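Local coordinates for MdbA protein (Corynebacterium matruchotii ATCC 14266, PDB 6BO0) that probably catalyses disulfide bond formation in exported proteins, acting as a membrane-linked thiol-disulfide oxidoreductase of the DsbA family, at residues A61-K64 with K65-D69; M115-T118 with E119-N122; Q121-W124 with G125-L129. All blocks are in the same frame, centred on the assembly; numbering follows the deposited sequence. Where two conformers were deposited one is given.

Contact 1. Residues A61-K64 with K65-D69; sequences ADMK and KLIED
K64 and E68, four residues apart on helix 51-68, are joined by a salt bridge of 2.9 Å from K64 NZ to E68 OE2. The ammonium group reaches OE2 on its syn side but lies 35° out of the carboxylate plane. The lysine chain runs extended from CB to CE, then turns at its last bond (chi4 -78°), which swings NZ over to the acid. A water closes the ring: it accepts from K64 NZ at 3.3 Å and donates to E68 OE1 at 3.0 Å. Both carboxylate oxygens are engaged, and OE2 takes a further hydrogen bond from A18 N, which limits rotation of the group. A long lysine suits this partly exposed place: its chain touches W110 while the charged end reaches E68.

One residue back, M63 and I67 lie side by side and point the same way, with M63 CG 3.9 Å from I67 CD1. These buried apolar chains face V74 of strand 72-78; M63 also touches W110, and I67 touches V72 and F19. The backbone bonds I67 N to M63 O and E68 N to K64 O, both 2.9 Å, set each pair one turn apart. An i to i+4 salt bridge on one flank, beside A18 and F19, and an i to i+4 apolar pair against the sheet mark an amphipathic helix, here the one following the oxidised cysteine at position 49 in the thioredoxin fold.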
loop_
_atom_site.group_PDB
_atom_site.type_symbol
_atom_site.label_atom_id
_atom_site.label_comp_id
_atom_site.label_asym_id
_atom_site.label_seq_id
_atom_site.Cartn_x
_atom_site.Cartn_y
_atom_site.Cartn_z
ATOM N N ALA A 61 0.418 0.252 -13.165
ATOM C CA ALA A 61 1.419 -0.161 -14.169
ATOM C C ALA A 61 2.369 0.988 -14.515
ATOM O O ALA A 61 3.600 0.814 -14.535
ATOM C CB ALA A 61 0.754 -0.668 -15.424
ATOM N N ASP A 62 1.807 2.192 -14.703
ATOM C CA ASP A 62 2.631 3.335 -15.032
ATOM C C ASP A 62 3.512 3.698 -13.841
ATOM O O ASP A 62 4.686 4.039 -13.999
ATOM C CB ASP A 62 1.783 4.520 -15.479
ATOM C CG ASP A 62 1.191 4.339 -16.877
ATOM O OD1 ASP A 62 1.658 3.481 -17.684
ATOM O OD2 ASP A 62 0.258 5.101 -17.177
ATOM N N MET A 63 2.937 3.614 -12.642
ATOM C CA MET A 63 3.703 3.885 -11.419
ATOM C C MET A 63 4.892 2.916 -11.295
ATOM O O MET A 63 6.013 3.322 -10.939
ATOM C CB MET A 63 2.766 3.813 -10.216
ATOM C CG MET A 63 3.486 3.919 -8.899
ATOM S SD MET A 63 2.404 4.140 -7.485
ATOM C CE MET A 63 1.754 2.508 -7.278
ATOM N N LYS A 64 4.618 1.632 -11.485
ATOM C CA LYS A 64 5.667 0.620 -11.339
ATOM C C LYS A 64 6.878 0.912 -12.236
ATOM O O LYS A 64 8.037 0.859 -11.815
ATOM C CB LYS A 64 5.108 -0.742 -11.663
ATOM C CG LYS A 64 6.039 -1.889 -11.392
ATOM C CD LYS A 64 5.304 -3.186 -11.686
ATOM C CE LYS A 64 6.188 -4.392 -11.581
ATOM N NZ LYS A 64 7.063 -4.578 -12.775
ATOM N N LYS A 65 6.598 1.296 -13.465
ATOM C CA LYS A 65 7.670 1.599 -14.395
ATOM C C LYS A 65 8.461 2.836 -13.983
ATOM O O LYS A 65 9.696 2.840 -14.041
ATOM C CB LYS A 65 7.127 1.769 -15.799
ATOM C CG LYS A 65 8.238 2.074 -16.812
ATOM C CD LYS A 65 7.841 1.841 -18.262
ATOM C CE LYS A 65 8.912 2.341 -19.231
ATOM N NZ LYS A 65 10.246 1.740 -18.986
ATOM N N LEU A 66 7.753 3.888 -13.571
ATOM C CA LEU A 66 8.430 5.079 -13.104
ATOM C C LEU A 66 9.348 4.766 -11.919
ATOM O O LEU A 66 10.445 5.309 -11.825
ATOM C CB LEU A 66 7.425 6.175 -12.748
ATOM C CG LEU A 66 6.628 6.763 -13.915
ATOM C CD1 LEU A 66 5.574 7.678 -13.355
ATOM C CD2 LEU A 66 7.518 7.494 -14.909
ATOM N N ILE A 67 8.889 3.911 -11.000
ATOM C CA ILE A 67 9.736 3.541 -9.860
ATOM C C ILE A 67 10.973 2.768 -10.356
ATOM O O ILE A 67 12.132 3.066 -10.030
ATOM C CB ILE A 67 8.983 2.664 -8.839
ATOM C CG1 ILE A 67 7.792 3.410 -8.221
ATOM C CG2 ILE A 67 9.945 2.246 -7.697
ATOM C CD1 ILE A 67 6.817 2.509 -7.501
ATOM N N GLU A 68 10.716 1.765 -11.171
ATOM C CA GLU A 68 11.808 0.909 -11.605
ATOM C C GLU A 68 12.888 1.712 -12.330
ATOM O O GLU A 68 14.096 1.506 -12.124
ATOM C CB GLU A 68 11.266 -0.206 -12.489
ATOM C CG GLU A 68 10.501 -1.220 -11.638
ATOM C CD GLU A 68 9.934 -2.398 -12.370
ATOM O OE1 GLU A 68 9.897 -2.377 -13.608
ATOM O OE2 GLU A 68 9.518 -3.366 -11.679
ATOM N N ASP A 69 12.445 2.655 -13.156
ATOM C CA ASP A 69 13.361 3.434 -13.971
ATOM C C ASP A 69 14.087 4.545 -13.213
ATOM O O ASP A 69 14.954 5.195 -13.790
ATOM C CB ASP A 69 12.610 3.982 -15.167
ATOM C CG ASP A 69 12.162 2.885 -16.126
ATOM O OD1 ASP A 69 12.463 1.667 -15.904
ATOM O OD2 ASP A 69 11.486 3.235 -17.101
HETATM O O HOH W 1 7.366 -2.357 -15.139
#

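Contact 2. Residues M115-T118 with E119-N122; sequences MLMT and EQQN
M115 and E119 meet where helix 106-118 gives way to the short helix 120-123, a break in the helical part of this DsbA-like thioredoxin fold. Their side chains stand at about a right angle, with M115 CG 4.1 Å from E119 CG, so methylene packs on methylene while the polar end of the glutamate is left to turn elsewhere. Below them E119 N donates to M115 O at 2.8 Å, the last firm bond of the longer helix across this junction; the next one, from Q120 N to M117 O, is weak at 3.5 Å.

E119 is folded at its second torsion (chi2 -71°), which carries the carboxylate round to face the following turn. There N122 ND2 donates to E119 OE1 at 2.9 Å. OE1 lies nearly in the plane of the N122 amide, but the nitrogen meets it on the anti side, 32° out of the carboxylate plane. OE2 binds Y13 OH, so each oxygen has its own partner. An acid suits a junction where an amide and a phenol both need an acceptor.

M117 and Q120 slant across each other on the buried face, M117 SD lying 4.2 Å from Q120 NE2. The glutamine chain is extended, and its amide nitrogen donates to O of F47 and to O of the oxidised cysteine at position 49, tying the break to what is probably the redox site, as in the DsbA family. The pliable thioether of M117 fills in beside it against F47, C52 and A56. At the junction a water links the two helices, donating to T118 O at 2.9 Å and accepting from Q121 N at 2.9 Å.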
loop_
_atom_site.group_PDB
_atom_site.type_symbol
_atom_site.label_atom_id
_atom_site.label_comp_id
_atom_site.label_asym_id
_atom_site.label_seq_id
_atom_site.Cartn_x
_atom_site.Cartn_y
_atom_site.Cartn_z
ATOM N N MET A 115 -3.550 -7.037 -4.728
ATOM C CA MET A 115 -4.622 -7.930 -4.355
ATOM C C MET A 115 -5.623 -7.246 -3.429
ATOM O O MET A 115 -6.824 -7.326 -3.632
ATOM C CB MET A 115 -4.023 -9.207 -3.754
ATOM C CG MET A 115 -5.031 -10.221 -3.249
ATOM S SD MET A 115 -5.761 -9.879 -1.657
ATOM C CE MET A 115 -4.336 -10.012 -0.572
ATOM N N LEU A 116 -5.127 -6.565 -2.396
ATOM C CA LEU A 116 -6.053 -5.943 -1.436
ATOM C C LEU A 116 -6.928 -4.905 -2.106
ATOM O O LEU A 116 -8.120 -4.788 -1.799
ATOM C CB LEU A 116 -5.289 -5.275 -0.304
ATOM C CG LEU A 116 -4.593 -6.181 0.729
ATOM C CD1 LEU A 116 -3.770 -5.318 1.660
ATOM C CD2 LEU A 116 -5.587 -6.997 1.504
ATOM N N MET A 117 -6.353 -4.107 -3.001
ATOM C CA MET A 117 -7.130 -3.089 -3.697
ATOM C C MET A 117 -8.084 -3.718 -4.705
ATOM O O MET A 117 -9.236 -3.282 -4.825
ATOM C CB MET A 117 -6.193 -2.083 -4.375
ATOM C CG MET A 117 -5.468 -1.187 -3.396
ATOM S SD MET A 117 -6.620 -0.197 -2.399
ATOM C CE MET A 117 -5.472 0.990 -1.660
ATOM N N THR A 118 -7.633 -4.736 -5.429
ATOM C CA THR A 118 -8.474 -5.330 -6.473
ATOM C C THR A 118 -9.628 -6.138 -5.884
ATOM O O THR A 118 -10.762 -6.098 -6.367
ATOM C CB THR A 118 -7.615 -6.188 -7.403
ATOM O OG1 THR A 118 -6.559 -5.390 -7.965
ATOM C CG2 THR A 118 -8.444 -6.793 -8.512
ATOM N N GLU A 119 -9.333 -6.867 -4.821
ATOM C CA GLU A 119 -10.338 -7.714 -4.177
ATOM C C GLU A 119 -11.169 -7.010 -3.119
ATOM O O GLU A 119 -12.019 -7.639 -2.501
ATOM C CB GLU A 119 -9.680 -8.951 -3.549
ATOM C CG GLU A 119 -8.884 -9.801 -4.531
ATOM C CD GLU A 119 -9.725 -10.571 -5.518
ATOM O OE1 GLU A 119 -10.924 -10.796 -5.268
ATOM O OE2 GLU A 119 -9.160 -10.937 -6.560
ATOM N N GLN A 120 -10.923 -5.705 -2.946
ATOM C CA GLN A 120 -11.510 -4.915 -1.865
ATOM C C GLN A 120 -12.973 -5.243 -1.546
ATOM O O GLN A 120 -13.296 -5.530 -0.402
ATOM C CB GLN A 120 -11.378 -3.447 -2.227
ATOM C CG GLN A 120 -11.916 -2.478 -1.202
ATOM C CD GLN A 120 -11.758 -1.078 -1.703
ATOM O OE1 GLN A 120 -12.604 -0.575 -2.451
ATOM N NE2 GLN A 120 -10.663 -0.454 -1.357
ATOM N N GLN A 121 -13.872 -5.159 -2.525
ATOM C CA GLN A 121 -15.277 -5.326 -2.202
ATOM C C GLN A 121 -15.633 -6.737 -1.805
ATOM O O GLN A 121 -16.570 -6.912 -1.037
ATOM C CB GLN A 121 -16.144 -4.875 -3.356
ATOM C CG GLN A 121 -16.114 -3.366 -3.478
ATOM C CD GLN A 121 -17.266 -2.782 -4.239
ATOM O OE1 GLN A 121 -18.297 -3.428 -4.473
ATOM N NE2 GLN A 121 -17.135 -1.525 -4.579
ATOM N N ASN A 122 -14.908 -7.726 -2.350
ATOM C CA ASN A 122 -15.097 -9.142 -2.014
ATOM C C ASN A 122 -14.589 -9.510 -0.618
ATOM O O ASN A 122 -15.090 -10.433 0.020
ATOM C CB ASN A 122 -14.362 -10.069 -3.029
ATOM C CG ASN A 122 -14.708 -9.789 -4.477
ATOM O OD1 ASN A 122 -15.863 -9.537 -4.826
ATOM N ND2 ASN A 122 -13.698 -9.866 -5.341
HETATM O O HOH W 2 -13.190 -4.888 -5.315
#

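Contact 3. Residues Q121-W124 with G125-L129; sequences QNIW and GKKEL
W124 with polyproline-like angles (psi 123°) followed by G125 at positive phi (77°) makes the two corner residues of a type II beta turn, which ends helix 120-123. Glycine suits the second corner, since positive phi is easy for it and it carries no CB to crowd W124 O. The turn is closed by K126 N, which donates to I123 O at 2.9 Å from above the carbonyl plane and not along a lone pair. W124 CG sits 3.4 Å from G125 N, and the indole extends outward to meet the ring of H89 and to touch S48, next in sequence to the oxidised cysteine at position 49.

After the turn, two lysines go different ways. In K127 a bend at chi2 (-64°) lays the aliphatic chain across I123 at about a right angle: K127 CG is 3.9 Å from I123 CB, and K127 CE is 3.9 Å from I123 CG2. Its ammonium group travels on to a salt bridge with E6, a good use of a chain that is greasy along its length and charged at its end.

K126 instead reaches back, extended through CE, over the carbonyl end of the short helix, where a positive charge would probably be favoured. Its NZ also hydrogen-bonds a tetraethylene glycol, probably from the crystallisation liquor. Two waters relay the contact. One accepts from K126 NZ at 2.7 Å and donates to both Q121 O and W124 O. The other accepts from K126 NZ at 2.8 Å and donates to N122 O at 2.8 Å.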
loop_
_atom_site.group_PDB
_atom_site.type_symbol
_atom_site.label_atom_id
_atom_site.label_comp_id
_atom_site.label_asym_id
_atom_site.label_seq_id
_atom_site.Cartn_x
_atom_site.Cartn_y
_atom_site.Cartn_z
ATOM N N GLN A 121 -13.872 -5.159 -2.525
ATOM C CA GLN A 121 -15.277 -5.326 -2.202
ATOM C C GLN A 121 -15.633 -6.737 -1.805
ATOM O O GLN A 121 -16.570 -6.912 -1.037
ATOM C CB GLN A 121 -16.144 -4.875 -3.356
ATOM C CG GLN A 121 -16.114 -3.366 -3.478
ATOM C CD GLN A 121 -17.266 -2.782 -4.239
ATOM O OE1 GLN A 121 -18.297 -3.428 -4.473
ATOM N NE2 GLN A 121 -17.135 -1.525 -4.579
ATOM N N ASN A 122 -14.908 -7.726 -2.350
ATOM C CA ASN A 122 -15.097 -9.142 -2.014
ATOM C C ASN A 122 -14.589 -9.510 -0.618
ATOM O O ASN A 122 -15.090 -10.433 0.020
ATOM C CB ASN A 122 -14.362 -10.069 -3.029
ATOM C CG ASN A 122 -14.708 -9.789 -4.477
ATOM O OD1 ASN A 122 -15.863 -9.537 -4.826
ATOM N ND2 ASN A 122 -13.698 -9.866 -5.341
ATOM N N ILE A 123 -13.563 -8.793 -0.150
ATOM C CA ILE A 123 -12.928 -9.143 1.120
ATOM C C ILE A 123 -13.245 -8.207 2.285
ATOM O O ILE A 123 -12.979 -8.563 3.425
ATOM C CB ILE A 123 -11.390 -9.284 0.959
ATOM C CG1 ILE A 123 -10.691 -7.966 0.609
ATOM C CG2 ILE A 123 -11.070 -10.362 -0.051
ATOM C CD1 ILE A 123 -9.181 -8.029 0.727
ATOM N N TRP A 124 -13.794 -7.023 2.014
ATOM C CA TRP A 124 -14.001 -6.025 3.058
ATOM C C TRP A 124 -14.830 -6.609 4.182
ATOM O O TRP A 124 -15.947 -7.088 3.964
ATOM C CB TRP A 124 -14.677 -4.768 2.497
ATOM C CG TRP A 124 -14.890 -3.717 3.536
ATOM C CD1 TRP A 124 -13.989 -2.815 3.968
ATOM C CD2 TRP A 124 -16.072 -3.480 4.283
ATOM N NE1 TRP A 124 -14.518 -2.025 4.958
ATOM C CE2 TRP A 124 -15.813 -2.404 5.153
ATOM C CE3 TRP A 124 -17.338 -4.066 4.302
ATOM C CZ2 TRP A 124 -16.768 -1.907 6.036
ATOM C CZ3 TRP A 124 -18.286 -3.553 5.164
ATOM C CH2 TRP A 124 -17.990 -2.495 6.032
ATOM N N GLY A 125 -14.258 -6.555 5.376
ATOM C CA GLY A 125 -14.927 -7.023 6.572
ATOM C C GLY A 125 -14.980 -8.523 6.765
ATOM O O GLY A 125 -15.515 -8.982 7.772
ATOM N N LYS A 126 -14.430 -9.287 5.824
ATOM C CA LYS A 126 -14.523 -10.729 5.817
ATOM C C LYS A 126 -13.226 -11.447 6.111
ATOM O O LYS A 126 -13.200 -12.680 6.114
ATOM C CB LYS A 126 -15.037 -11.191 4.469
ATOM C CG LYS A 126 -16.444 -10.707 4.222
ATOM C CD LYS A 126 -16.993 -11.102 2.872
ATOM C CE LYS A 126 -18.426 -10.613 2.688
ATOM N NZ LYS A 126 -18.619 -10.084 1.316
ATOM N N LYS A 127 -12.157 -10.701 6.395
ATOM C CA LYS A 127 -10.831 -11.295 6.586
ATOM C C LYS A 127 -10.241 -10.835 7.907
ATOM O O LYS A 127 -10.052 -9.643 8.133
ATOM C CB LYS A 127 -9.883 -10.914 5.442
ATOM C CG LYS A 127 -10.320 -11.372 4.075
ATOM C CD LYS A 127 -10.378 -12.870 3.939
ATOM C CE LYS A 127 -10.991 -13.242 2.602
ATOM N NZ LYS A 127 -11.238 -14.711 2.516
ATOM N N GLU A 128 -9.951 -11.792 8.778
ATOM C CA GLU A 128 -9.203 -11.510 9.976
ATOM C C GLU A 128 -7.706 -11.560 9.645
ATOM O O GLU A 128 -7.319 -11.991 8.550
ATOM C CB GLU A 128 -9.564 -12.492 11.088
ATOM C CG GLU A 128 -11.027 -12.403 11.505
ATOM C CD GLU A 128 -11.427 -11.010 11.985
ATOM O OE1 GLU A 128 -10.664 -10.316 12.681
ATOM O OE2 GLU A 128 -12.559 -10.620 11.684
ATOM N N LEU A 129 -6.870 -11.170 10.603
ATOM C CA LEU A 129 -5.440 -11.229 10.370
ATOM C C LEU A 129 -4.987 -12.627 9.971
ATOM O O LEU A 129 -4.113 -12.763 9.119
ATOM C CB LEU A 129 -4.691 -10.749 11.599
ATOM C CG LEU A 129 -4.735 -9.233 11.798
ATOM C CD1 LEU A 129 -4.225 -8.902 13.181
ATOM C CD2 LEU A 129 -3.930 -8.487 10.742
HETATM O O HOH W 3 -17.303 -7.690 1.578
HETATM O O HOH W 4 -17.493 -11.875 -0.474
#

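Overall arrangement
Contact 1 comes first; contacts 2 and 3 follow and overlap. Contact 1 lies near the end of helix 51-68, on the thioredoxin sheet side, while contacts 2 and 3 lie on the helical part, at the two ends of helix 120-123. Centres of contacts 1 and 2 are about 21 Å apart, those of 1 and 3 about 28 Å, on opposite sides of the chain's centre. Contacts 2 and 3 share Q121 and N122, have centres about 9 Å apart, and touch where L116 CD2 meets I123 CD1 at 3.8 Å. The oxidised cysteine at position 49 lies beside contact 2, bonded by Q120; helix 51-68, beginning just after it, runs to contact 1.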